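Local coordinates for protein mucin-like protocadherin (PDB 6OAE) that probably mediates calcium-dependent heterophilic adhesion with CDHR2 between neighbouring microvilli, the piece here being its first two extracellular cadherin repeats, at residues V36-S42 with E69-Q75; E99-K105 with Q124-E128; T104-E110 with T198-V204. All coordinates share one frame; numbering follows the deposited sequence. Where two conformers were deposited one is given.

Contact 1 (V36-S42 with E69-Q75); sequences VTLGALS and EAQLLCQ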
loop_
_atom_site.group_PDB
_atom_site.type_symbol
_atom_site.label_atom_id
_atom_site.label_comp_id
_atom_site.label_asym_id
_atom_site.label_seq_id
_atom_site.Cartn_x
_atom_site.Cartn_y
_atom_site.Cartn_z
ATOM N N VAL A 36 19.000 25.065 21.427
ATOM C CA VAL A 36 18.040 24.628 20.369
ATOM C C VAL A 36 17.044 23.657 21.003
ATOM O O VAL A 36 17.479 22.765 21.732
ATOM C CB VAL A 36 18.741 24.037 19.130
ATOM C CG1 VAL A 36 19.503 22.744 19.433
ATOM C CG2 VAL A 36 17.756 23.843 17.980
ATOM N N THR A 37 15.765 23.855 20.720
ATOM C CA THR A 37 14.633 23.039 21.194
ATOM C C THR A 37 13.682 22.830 20.024
ATOM O O THR A 37 13.782 23.608 19.048
ATOM C CB THR A 37 13.931 23.729 22.371
ATOM O OG1 THR A 37 13.398 24.958 21.886
ATOM C CG2 THR A 37 14.857 23.987 23.541
ATOM N N LEU A 38 12.806 21.831 20.106
ATOM C CA LEU A 38 11.766 21.587 19.077
ATOM C C LEU A 38 10.669 22.628 19.271
ATOM O O LEU A 38 10.294 22.853 20.436
ATOM C CB LEU A 38 11.199 20.161 19.188
ATOM C CG LEU A 38 12.122 19.050 18.694
ATOM C CD1 LEU A 38 11.524 17.676 18.983
ATOM C CD2 LEU A 38 12.403 19.191 17.200
ATOM N N GLY A 39 10.214 23.242 18.177
ATOM C CA GLY A 39 9.055 24.149 18.145
ATOM C C GLY A 39 7.761 23.390 17.916
ATOM O O GLY A 39 7.809 22.171 17.582
ATOM N N ALA A 40 6.632 24.078 18.076
ATOM C CA ALA A 40 5.271 23.496 18.040
ATOM C C ALA A 40 4.814 23.191 16.610
ATOM O O ALA A 40 3.777 22.539 16.495
ATOM C CB ALA A 40 4.294 24.406 18.741
ATOM N N LEU A 41 5.524 23.628 15.558
ATOM C CA LEU A 41 5.202 23.201 14.162
ATOM C C LEU A 41 5.834 21.828 13.865
ATOM O O LEU A 41 5.516 21.276 12.816
ATOM C CB LEU A 41 5.640 24.256 13.136
ATOM C CG LEU A 41 4.692 25.454 12.967
ATOM C CD1 LEU A 41 5.137 26.327 11.793
ATOM C CD2 LEU A 41 3.241 25.015 12.775
ATOM N N SER A 42 6.682 21.300 14.752
ATOM C CA SER A 42 7.238 19.925 14.648
ATOM C C SER A 42 6.091 18.910 14.646
ATOM O O SER A 42 5.166 19.051 15.460
ATOM C CB SER A 42 8.194 19.594 15.760
ATOM O OG SER A 42 9.256 20.524 15.834
ATOM N N GLU A 69 8.213 16.647 10.050
ATOM C CA GLU A 69 8.853 17.974 10.097
ATOM C C GLU A 69 9.329 18.247 11.521
ATOM O O GLU A 69 8.573 18.017 12.456
ATOM C CB GLU A 69 7.842 19.015 9.595
ATOM C CG GLU A 69 8.260 20.453 9.831
ATOM C CD GLU A 69 7.483 21.467 9.008
ATOM O OE1 GLU A 69 8.095 22.472 8.579
ATOM O OE2 GLU A 69 6.271 21.248 8.790
ATOM N N ALA A 70 10.551 18.736 11.657
ATOM C CA ALA A 70 11.121 19.216 12.924
ATOM C C ALA A 70 11.356 20.709 12.764
ATOM O O ALA A 70 12.015 21.095 11.769
ATOM C CB ALA A 70 12.396 18.499 13.255
ATOM N N GLN A 71 10.821 21.500 13.695
ATOM C CA GLN A 71 11.085 22.965 13.776
ATOM C C GLN A 71 12.139 23.136 14.853
ATOM O O GLN A 71 11.838 22.812 16.010
ATOM C CB GLN A 71 9.792 23.721 14.071
ATOM C CG GLN A 71 10.001 25.224 14.232
ATOM C CD GLN A 71 8.741 25.932 14.660
ATOM O OE1 GLN A 71 7.955 25.421 15.457
ATOM N NE2 GLN A 71 8.544 27.126 14.129
ATOM N N LEU A 72 13.333 23.577 14.488
ATOM C CA LEU A 72 14.445 23.802 15.431
ATOM C C LEU A 72 14.415 25.280 15.774
ATOM O O LEU A 72 14.594 26.080 14.843
ATOM C CB LEU A 72 15.792 23.419 14.815
ATOM C CG LEU A 72 15.863 22.069 14.103
ATOM C CD1 LEU A 72 17.303 21.652 13.918
ATOM C CD2 LEU A 72 15.086 21.001 14.842
ATOM N N LEU A 73 14.178 25.592 17.045
ATOM C CA LEU A 73 14.112 26.970 17.583
ATOM C C LEU A 73 15.441 27.238 18.261
ATOM O O LEU A 73 15.751 26.528 19.229
ATOM C CB LEU A 73 12.954 27.095 18.580
ATOM C CG LEU A 73 11.544 26.875 18.040
ATOM C CD1 LEU A 73 10.514 27.122 19.136
ATOM C CD2 LEU A 73 11.238 27.757 16.841
ATOM N N CYS A 74 16.201 28.219 17.769
ATOM C CA CYS A 74 17.524 28.587 18.327
ATOM C C CYS A 74 17.386 29.865 19.150
ATOM O O CYS A 74 17.344 30.945 18.555
ATOM C CB CYS A 74 18.541 28.700 17.216
ATOM S SG CYS A 74 19.043 27.058 16.654
ATOM N N GLN A 75 17.321 29.709 20.471
ATOM C CA GLN A 75 16.994 30.788 21.437
ATOM C C GLN A 75 18.244 31.179 22.230
ATOM O O GLN A 75 19.143 30.329 22.373
ATOM C CB GLN A 75 15.875 30.313 22.362
ATOM C CG GLN A 75 14.627 29.832 21.622
ATOM C CD GLN A 75 13.497 29.466 22.553
ATOM O OE1 GLN A 75 13.609 29.578 23.771
ATOM N NE2 GLN A 75 12.390 29.019 21.982
#
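Gln-71 reaches across to the turn Gly-39 to Ser-42 and grips it at three points. Its carbonyl O takes Gly-39 N at 2.7 Å, and its N donates to Ser-42 OG. On a chain extended from a CG anti to the backbone N (chi1 177°), OE1 accepts Leu-41 N from above the amide plane. Ser-42 OG donates to Gly-39 O at 2.8 Å, joined there on the same face by Ser-42 N. With an alanine in place of Ser-42, Gln-71 N would probably lose its acceptor and the type I turn one of its clasps. Packing is tightest at Gly-39, where Leu-73 CD1 lies 3.5 Å from its CA. The face that carries Leu-73 loosens toward Thr-37, which is exposed and whose OG1 stays 4.2 Å from Gln-75 NE2. On the face of Val-36, Leu-72 and Cys-74, Val-36 CG2 sits 3.7 Å from Cys-74 SG, disulfide-bonded to Cys-6, and Leu-38 CD2 meets Ala-70 and Leu-72. Thr-37 and Leu-73 exchange backbone bonds, Leu-73 N lying 2.8 Å from Thr-37 O, with the strand directions 146° apart. Such antiparallel pairing of an edge strand, 35-38, with 67-76 is that of strands C and F in a cadherin repeat's Greek-key sandwich.

Contact 2 (E99-K105 with Q124-E128); sequences EFPFKTK and QLQAE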
loop_
_atom_site.group_PDB
_atom_site.type_symbol
_atom_site.label_atom_id
_atom_site.label_comp_id
_atom_site.label_asym_id
_atom_site.label_seq_id
_atom_site.Cartn_x
_atom_site.Cartn_y
_atom_site.Cartn_z
ATOM N N GLU A 99 -6.130 -7.999 0.043
ATOM C CA GLU A 99 -7.186 -8.778 0.712
ATOM C C GLU A 99 -8.448 -8.703 -0.129
ATOM O O GLU A 99 -8.816 -7.589 -0.530
ATOM C CB GLU A 99 -7.451 -8.209 2.103
ATOM C CG GLU A 99 -6.308 -8.422 3.063
ATOM C CD GLU A 99 -6.424 -7.621 4.350
ATOM O OE1 GLU A 99 -7.540 -7.174 4.663
ATOM O OE2 GLU A 99 -5.390 -7.448 5.022
ATOM N N PHE A 100 -9.056 -9.851 -0.394
ATOM C CA PHE A 100 -10.404 -9.934 -0.992
ATOM C C PHE A 100 -11.403 -9.725 0.133
ATOM O O PHE A 100 -11.136 -10.165 1.249
ATOM C CB PHE A 100 -10.654 -11.291 -1.623
ATOM C CG PHE A 100 -9.897 -11.562 -2.895
ATOM C CD1 PHE A 100 -10.207 -10.868 -4.058
ATOM C CD2 PHE A 100 -8.907 -12.539 -2.933
ATOM C CE1 PHE A 100 -9.533 -11.139 -5.238
ATOM C CE2 PHE A 100 -8.232 -12.806 -4.117
ATOM C CZ PHE A 100 -8.552 -12.114 -5.261
ATOM N N PRO A 101 -12.538 -9.033 -0.105
ATOM C CA PRO A 101 -13.623 -8.976 0.893
ATOM C C PRO A 101 -14.517 -10.237 0.989
ATOM O O PRO A 101 -15.548 -10.173 1.653
ATOM C CB PRO A 101 -14.388 -7.736 0.414
ATOM C CG PRO A 101 -14.246 -7.770 -1.098
ATOM C CD PRO A 101 -12.808 -8.208 -1.298
ATOM N N PHE A 102 -14.121 -11.358 0.369
ATOM C CA PHE A 102 -14.806 -12.674 0.430
ATOM C C PHE A 102 -13.772 -13.794 0.371
ATOM O O PHE A 102 -12.628 -13.542 -0.138
ATOM C CB PHE A 102 -15.797 -12.811 -0.738
ATOM C CG PHE A 102 -15.147 -12.705 -2.096
ATOM C CD1 PHE A 102 -14.865 -11.463 -2.652
ATOM C CD2 PHE A 102 -14.798 -13.841 -2.804
ATOM C CE1 PHE A 102 -14.244 -11.361 -3.891
ATOM C CE2 PHE A 102 -14.187 -13.733 -4.048
ATOM C CZ PHE A 102 -13.919 -12.499 -4.584
ATOM N N LYS A 103 -14.151 -14.992 0.831
ATOM C CA LYS A 103 -13.310 -16.218 0.786
ATOM C C LYS A 103 -13.779 -17.109 -0.370
ATOM O O LYS A 103 -12.964 -17.471 -1.227
ATOM C CB LYS A 103 -13.399 -16.996 2.097
ATOM C CG LYS A 103 -12.940 -16.248 3.341
ATOM C CD LYS A 103 -13.364 -16.957 4.638
ATOM C CE LYS A 103 -13.090 -16.130 5.873
ATOM N NZ LYS A 103 -11.636 -15.941 6.061
ATOM N N THR A 104 -15.051 -17.486 -0.349
ATOM C CA THR A 104 -15.729 -18.276 -1.407
ATOM C C THR A 104 -17.080 -17.617 -1.661
ATOM O O THR A 104 -17.767 -17.278 -0.668
ATOM C CB THR A 104 -15.943 -19.750 -1.049
ATOM O OG1 THR A 104 -14.710 -20.407 -0.737
ATOM C CG2 THR A 104 -16.616 -20.496 -2.183
ATOM N N LYS A 105 -17.438 -17.470 -2.930
ATOM C CA LYS A 105 -18.582 -16.653 -3.397
ATOM C C LYS A 105 -19.233 -17.346 -4.600
ATOM O O LYS A 105 -18.465 -17.846 -5.455
ATOM C CB LYS A 105 -18.024 -15.282 -3.787
ATOM C CG LYS A 105 -19.033 -14.228 -4.183
ATOM C CD LYS A 105 -18.473 -13.176 -5.135
ATOM C CE LYS A 105 -17.574 -12.157 -4.477
ATOM N NZ LYS A 105 -18.228 -10.837 -4.292
ATOM N N GLN A 124 -17.076 -6.347 -7.892
ATOM C CA GLN A 124 -17.457 -7.562 -7.133
ATOM C C GLN A 124 -16.247 -8.478 -6.924
ATOM O O GLN A 124 -16.351 -9.337 -6.022
ATOM C CB GLN A 124 -18.607 -8.284 -7.831
ATOM C CG GLN A 124 -19.929 -7.530 -7.699
ATOM C CD GLN A 124 -21.089 -8.204 -8.386
ATOM O OE1 GLN A 124 -21.116 -9.428 -8.575
ATOM N NE2 GLN A 124 -22.087 -7.405 -8.746
ATOM N N LEU A 125 -15.155 -8.328 -7.698
ATOM C CA LEU A 125 -13.975 -9.241 -7.581
ATOM C C LEU A 125 -12.752 -8.550 -6.993
ATOM O O LEU A 125 -11.933 -9.275 -6.479
ATOM C CB LEU A 125 -13.614 -9.823 -8.957
ATOM C CG LEU A 125 -14.660 -10.747 -9.579
ATOM C CD1 LEU A 125 -14.077 -11.509 -10.771
ATOM C CD2 LEU A 125 -15.182 -11.731 -8.562
ATOM N N GLN A 126 -12.631 -7.236 -7.086
ATOM C CA GLN A 126 -11.360 -6.533 -6.770
ATOM C C GLN A 126 -10.986 -6.734 -5.298
ATOM O O GLN A 126 -11.877 -6.811 -4.418
ATOM C CB GLN A 126 -11.401 -5.063 -7.173
ATOM C CG GLN A 126 -12.413 -4.219 -6.409
ATOM C CD GLN A 126 -12.618 -2.885 -7.086
ATOM O OE1 GLN A 126 -11.954 -2.556 -8.072
ATOM N NE2 GLN A 126 -13.545 -2.098 -6.558
ATOM N N ALA A 127 -9.687 -6.850 -5.063
ATOM C CA ALA A 127 -9.076 -6.832 -3.724
ATOM C C ALA A 127 -8.684 -5.390 -3.392
ATOM O O ALA A 127 -8.767 -4.516 -4.274
ATOM C CB ALA A 127 -7.891 -7.764 -3.704
ATOM N N GLU A 128 -8.262 -5.172 -2.152
ATOM C CA GLU A 128 -7.739 -3.869 -1.676
ATOM C C GLU A 128 -6.426 -4.124 -0.942
ATOM O O GLU A 128 -6.342 -5.132 -0.202
ATOM C CB GLU A 128 -8.719 -3.144 -0.758
ATOM C CG GLU A 128 -8.386 -1.672 -0.594
ATOM C CD GLU A 128 -9.520 -0.879 0.025
ATOM O OE1 GLU A 128 -10.609 -1.475 0.233
ATOM O OE2 GLU A 128 -9.323 0.315 0.298
HETATM O O HOH W 1 -20.628 -11.184 -6.623
#
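Just past the calcium-binding linker, where the second cadherin repeat begins, Glu-99 and Glu-128 form a single antiparallel, hydrogen-bonded bridge. Glu-99 N lies 2.9 Å from Glu-128 O, and Glu-128 N returns the bond to Glu-99 O at 3.0 Å. Beside this bridge Ala-127 CB lies over one face of the Phe-100 ring, 3.9 Å from CD1, while Leu-125 O comes in at the ring edge, in plane, 3.3 Å from CE1. The ring's other neighbours include Leu-179 and Val-181 of strand 174-182, which puts it at the linker end of the sandwich core. The bridge lies near the metal sites, the Glu-99 side chain being about 9 Å from a bound calcium ion. Here the segment leading from the linker into the first strand of the second cadherin repeat lies against the short helix 122-125 and the loop after it, which runs into the calcium ligand Asp-129. Farther along, Phe-102 is sandwiched between Phe-100 CB, offset toward the rim, and Lys-105 CE, 3.2 Å above the ring centre on the opposite face, in a cation-pi contact. Bends at chi3 (-76°) and chi4 fold the lysine over the ring and bring NZ into the carbonyl plane of Gln-124 O at 3.0 Å. A water accepts a weak bond from the same NZ and donates to Gln-124 OE1 at 2.7 Å.

Contact 3 (T104-E110 with T198-V204); sequences TKEIRVE and TLVLNVV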
loop_
_atom_site.group_PDB
_atom_site.type_symbol
_atom_site.label_atom_id
_atom_site.label_comp_id
_atom_site.label_asym_id
_atom_site.label_seq_id
_atom_site.Cartn_x
_atom_site.Cartn_y
_atom_site.Cartn_z
ATOM N N THR A 104 -15.051 -17.486 -0.349
ATOM C CA THR A 104 -15.729 -18.276 -1.407
ATOM C C THR A 104 -17.080 -17.617 -1.661
ATOM O O THR A 104 -17.767 -17.278 -0.668
ATOM C CB THR A 104 -15.943 -19.750 -1.049
ATOM O OG1 THR A 104 -14.710 -20.407 -0.737
ATOM C CG2 THR A 104 -16.616 -20.496 -2.183
ATOM N N LYS A 105 -17.438 -17.470 -2.930
ATOM C CA LYS A 105 -18.582 -16.653 -3.397
ATOM C C LYS A 105 -19.233 -17.346 -4.600
ATOM O O LYS A 105 -18.465 -17.846 -5.455
ATOM C CB LYS A 105 -18.024 -15.282 -3.787
ATOM C CG LYS A 105 -19.033 -14.228 -4.183
ATOM C CD LYS A 105 -18.473 -13.176 -5.135
ATOM C CE LYS A 105 -17.574 -12.157 -4.477
ATOM N NZ LYS A 105 -18.228 -10.837 -4.292
ATOM N N GLU A 106 -20.573 -17.343 -4.671
ATOM C CA GLU A 106 -21.341 -17.958 -5.785
ATOM C C GLU A 106 -22.037 -16.862 -6.607
ATOM O O GLU A 106 -22.508 -15.886 -6.013
ATOM C CB GLU A 106 -22.316 -18.988 -5.208
ATOM C CG GLU A 106 -21.645 -19.917 -4.207
ATOM C CD GLU A 106 -22.263 -21.295 -4.071
ATOM O OE1 GLU A 106 -23.384 -21.493 -4.595
ATOM O OE2 GLU A 106 -21.620 -22.171 -3.445
ATOM N N ILE A 107 -22.078 -17.040 -7.929
ATOM C CA ILE A 107 -22.817 -16.155 -8.871
ATOM C C ILE A 107 -23.690 -17.063 -9.742
ATOM O O ILE A 107 -23.147 -18.032 -10.293
ATOM C CB ILE A 107 -21.875 -15.295 -9.740
ATOM C CG1 ILE A 107 -21.056 -14.285 -8.917
ATOM C CG2 ILE A 107 -22.683 -14.594 -10.839
ATOM C CD1 ILE A 107 -19.907 -14.872 -8.117
ATOM N N ARG A 108 -24.970 -16.743 -9.879
ATOM C CA ARG A 108 -25.878 -17.469 -10.795
ATOM C C ARG A 108 -25.881 -16.738 -12.141
ATOM O O ARG A 108 -25.963 -15.486 -12.163
ATOM C CB ARG A 108 -27.216 -17.691 -10.087
ATOM C CG ARG A 108 -27.075 -18.802 -9.057
ATOM C CD ARG A 108 -28.122 -18.857 -8.000
ATOM N NE ARG A 108 -28.227 -17.633 -7.246
ATOM C CZ ARG A 108 -27.362 -17.190 -6.332
ATOM N NH1 ARG A 108 -26.259 -17.866 -6.026
ATOM N NH2 ARG A 108 -27.618 -16.048 -5.715
ATOM N N VAL A 109 -25.779 -17.493 -13.230
ATOM C CA VAL A 109 -25.683 -16.942 -14.611
ATOM C C VAL A 109 -26.703 -17.670 -15.472
ATOM O O VAL A 109 -26.675 -18.923 -15.507
ATOM C CB VAL A 109 -24.272 -17.105 -15.201
ATOM C CG1 VAL A 109 -24.047 -16.131 -16.348
ATOM C CG2 VAL A 109 -23.182 -16.945 -14.161
ATOM N N GLU A 110 -27.561 -16.927 -16.158
ATOM C CA GLU A 110 -28.576 -17.547 -17.048
ATOM C C GLU A 110 -27.860 -18.258 -18.192
ATOM O O GLU A 110 -26.876 -17.724 -18.721
ATOM C CB GLU A 110 -29.576 -16.513 -17.524
ATOM C CG GLU A 110 -30.535 -16.119 -16.437
ATOM C CD GLU A 110 -31.602 -15.168 -16.934
ATOM O OE1 GLU A 110 -32.260 -15.504 -17.950
ATOM O OE2 GLU A 110 -31.757 -14.097 -16.328
ATOM N N THR A 198 -12.338 -18.233 -3.834
ATOM C CA THR A 198 -13.022 -19.213 -4.716
ATOM C C THR A 198 -14.229 -18.503 -5.350
ATOM O O THR A 198 -14.920 -17.717 -4.651
ATOM C CB THR A 198 -13.321 -20.512 -3.948
ATOM O OG1 THR A 198 -12.094 -21.195 -3.653
ATOM C CG2 THR A 198 -14.188 -21.473 -4.726
ATOM N N LEU A 199 -14.446 -18.721 -6.652
ATOM C CA LEU A 199 -15.620 -18.224 -7.396
ATOM C C LEU A 199 -16.378 -19.445 -7.881
ATOM O O LEU A 199 -15.756 -20.308 -8.506
ATOM C CB LEU A 199 -15.220 -17.390 -8.615
ATOM C CG LEU A 199 -14.512 -16.075 -8.336
ATOM C CD1 LEU A 199 -14.140 -15.425 -9.654
ATOM C CD2 LEU A 199 -15.396 -15.165 -7.509
ATOM N N VAL A 200 -17.663 -19.485 -7.608
ATOM C CA VAL A 200 -18.561 -20.576 -8.062
ATOM C C VAL A 200 -19.554 -19.943 -9.036
ATOM O O VAL A 200 -20.321 -19.052 -8.605
ATOM C CB VAL A 200 -19.239 -21.251 -6.867
ATOM C CG1 VAL A 200 -20.233 -22.290 -7.323
ATOM C CG2 VAL A 200 -18.213 -21.865 -5.920
ATOM N N LEU A 201 -19.532 -20.380 -10.291
ATOM C CA LEU A 201 -20.478 -19.949 -11.344
ATOM C C LEU A 201 -21.508 -21.072 -11.494
ATOM O O LEU A 201 -21.085 -22.215 -11.878
ATOM C CB LEU A 201 -19.711 -19.705 -12.642
ATOM C CG LEU A 201 -18.937 -18.382 -12.745
ATOM C CD1 LEU A 201 -19.877 -17.220 -12.904
ATOM C CD2 LEU A 201 -18.035 -18.136 -11.554
ATOM N N ASN A 202 -22.764 -20.773 -11.175
ATOM C CA ASN A 202 -23.892 -21.734 -11.238
ATOM C C ASN A 202 -24.808 -21.331 -12.398
ATOM O O ASN A 202 -25.387 -20.221 -12.337
ATOM C CB ASN A 202 -24.640 -21.801 -9.910
ATOM C CG ASN A 202 -25.649 -22.924 -9.888
ATOM O OD1 ASN A 202 -25.378 -24.009 -10.403
ATOM N ND2 ASN A 202 -26.807 -22.675 -9.291
ATOM N N VAL A 203 -24.915 -22.189 -13.409
ATOM C CA VAL A 203 -25.725 -21.925 -14.622
ATOM C C VAL A 203 -27.171 -22.204 -14.234
ATOM O O VAL A 203 -27.418 -23.267 -13.681
ATOM C CB VAL A 203 -25.279 -22.776 -15.823
ATOM C CG1 VAL A 203 -26.124 -22.511 -17.056
ATOM C CG2 VAL A 203 -23.816 -22.563 -16.142
ATOM N N VAL A 204 -28.074 -21.271 -14.499
ATOM C CA VAL A 204 -29.519 -21.486 -14.240
ATOM C C VAL A 204 -30.132 -21.795 -15.599
ATOM O O VAL A 204 -29.761 -21.207 -16.611
ATOM C CB VAL A 204 -30.180 -20.322 -13.479
ATOM C CG1 VAL A 204 -29.491 -20.105 -12.138
ATOM C CG2 VAL A 204 -30.216 -19.035 -14.257
#
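Lys-105 to Val-109 and Thr-198 to Val-204 are zipped together by six backbone hydrogen bonds in strict parallel register, with the strand directions 32° apart. Lys-105, Ile-107 and Val-109 each spend both N and O on this pairing: their N atoms donate to Thr-198 O, Val-200 O and Asn-202 O, and their O atoms accept from Val-200 N, Asn-202 N and Val-204 N. Five of the six bonds measure 2.8 to 2.9 Å; the straightest is Asn-202 N to Ile-107 O, 174° at the hydrogen. The exception is the first, Lys-105 N standing 3.1 Å from Thr-198 O with 138° at the hydrogen and lying above the carbonyl plane. Several of these carbonyls also receive a CA-H, as where Glu-106 CA approaches Val-200 O to 3.2 Å. At the strand ends Thr-198 makes a backbone bond with Lys-103, Val-204 one with Glu-111, and Thr-113 OG1 meets Glu-110 O. On the outer face Thr-104 and Thr-198 lie side by side with the same first torsion, which sets CG2 against CG2 at 3.6 Å; the two OG1 atoms, 4.0 Å apart, do not bond. On the inner face Val-109 CG2 presses on Leu-201 CD1 at 3.5 Å. Leu-199, Leu-201 and Val-203 turn their backbones to Phe-177, Met-175 and Pro-173. Strand 194-204 is thus bonded on both sides; 104-110 is the outermost strand of the sheet within this chain, followed by 194-204, 174-182 and 137-142, while Ile-107 and Val-109 reach inward to strand 118-120.

From the N terminus, contact 1 comes first and closes a loop wholly within the first repeat, pairing the edge strand 35-38 with 67-76; it is finished before the linker is reached. Contacts 2 and 3 both belong to the second repeat, and their segments alternate along the chain, so the loops cross: contact 2 closes at 124-128, while contact 3, opening on the shared residues Thr-104 and Lys-105, waits until 198-204. Contact 2 joins the repeat's entry to the region beside the calcium sites, and contact 3 ties its first strand to its last. These two touch, with Leu-125 packing on Leu-199, whereas the centre of contact 1 is about 46 Å from that of contact 2.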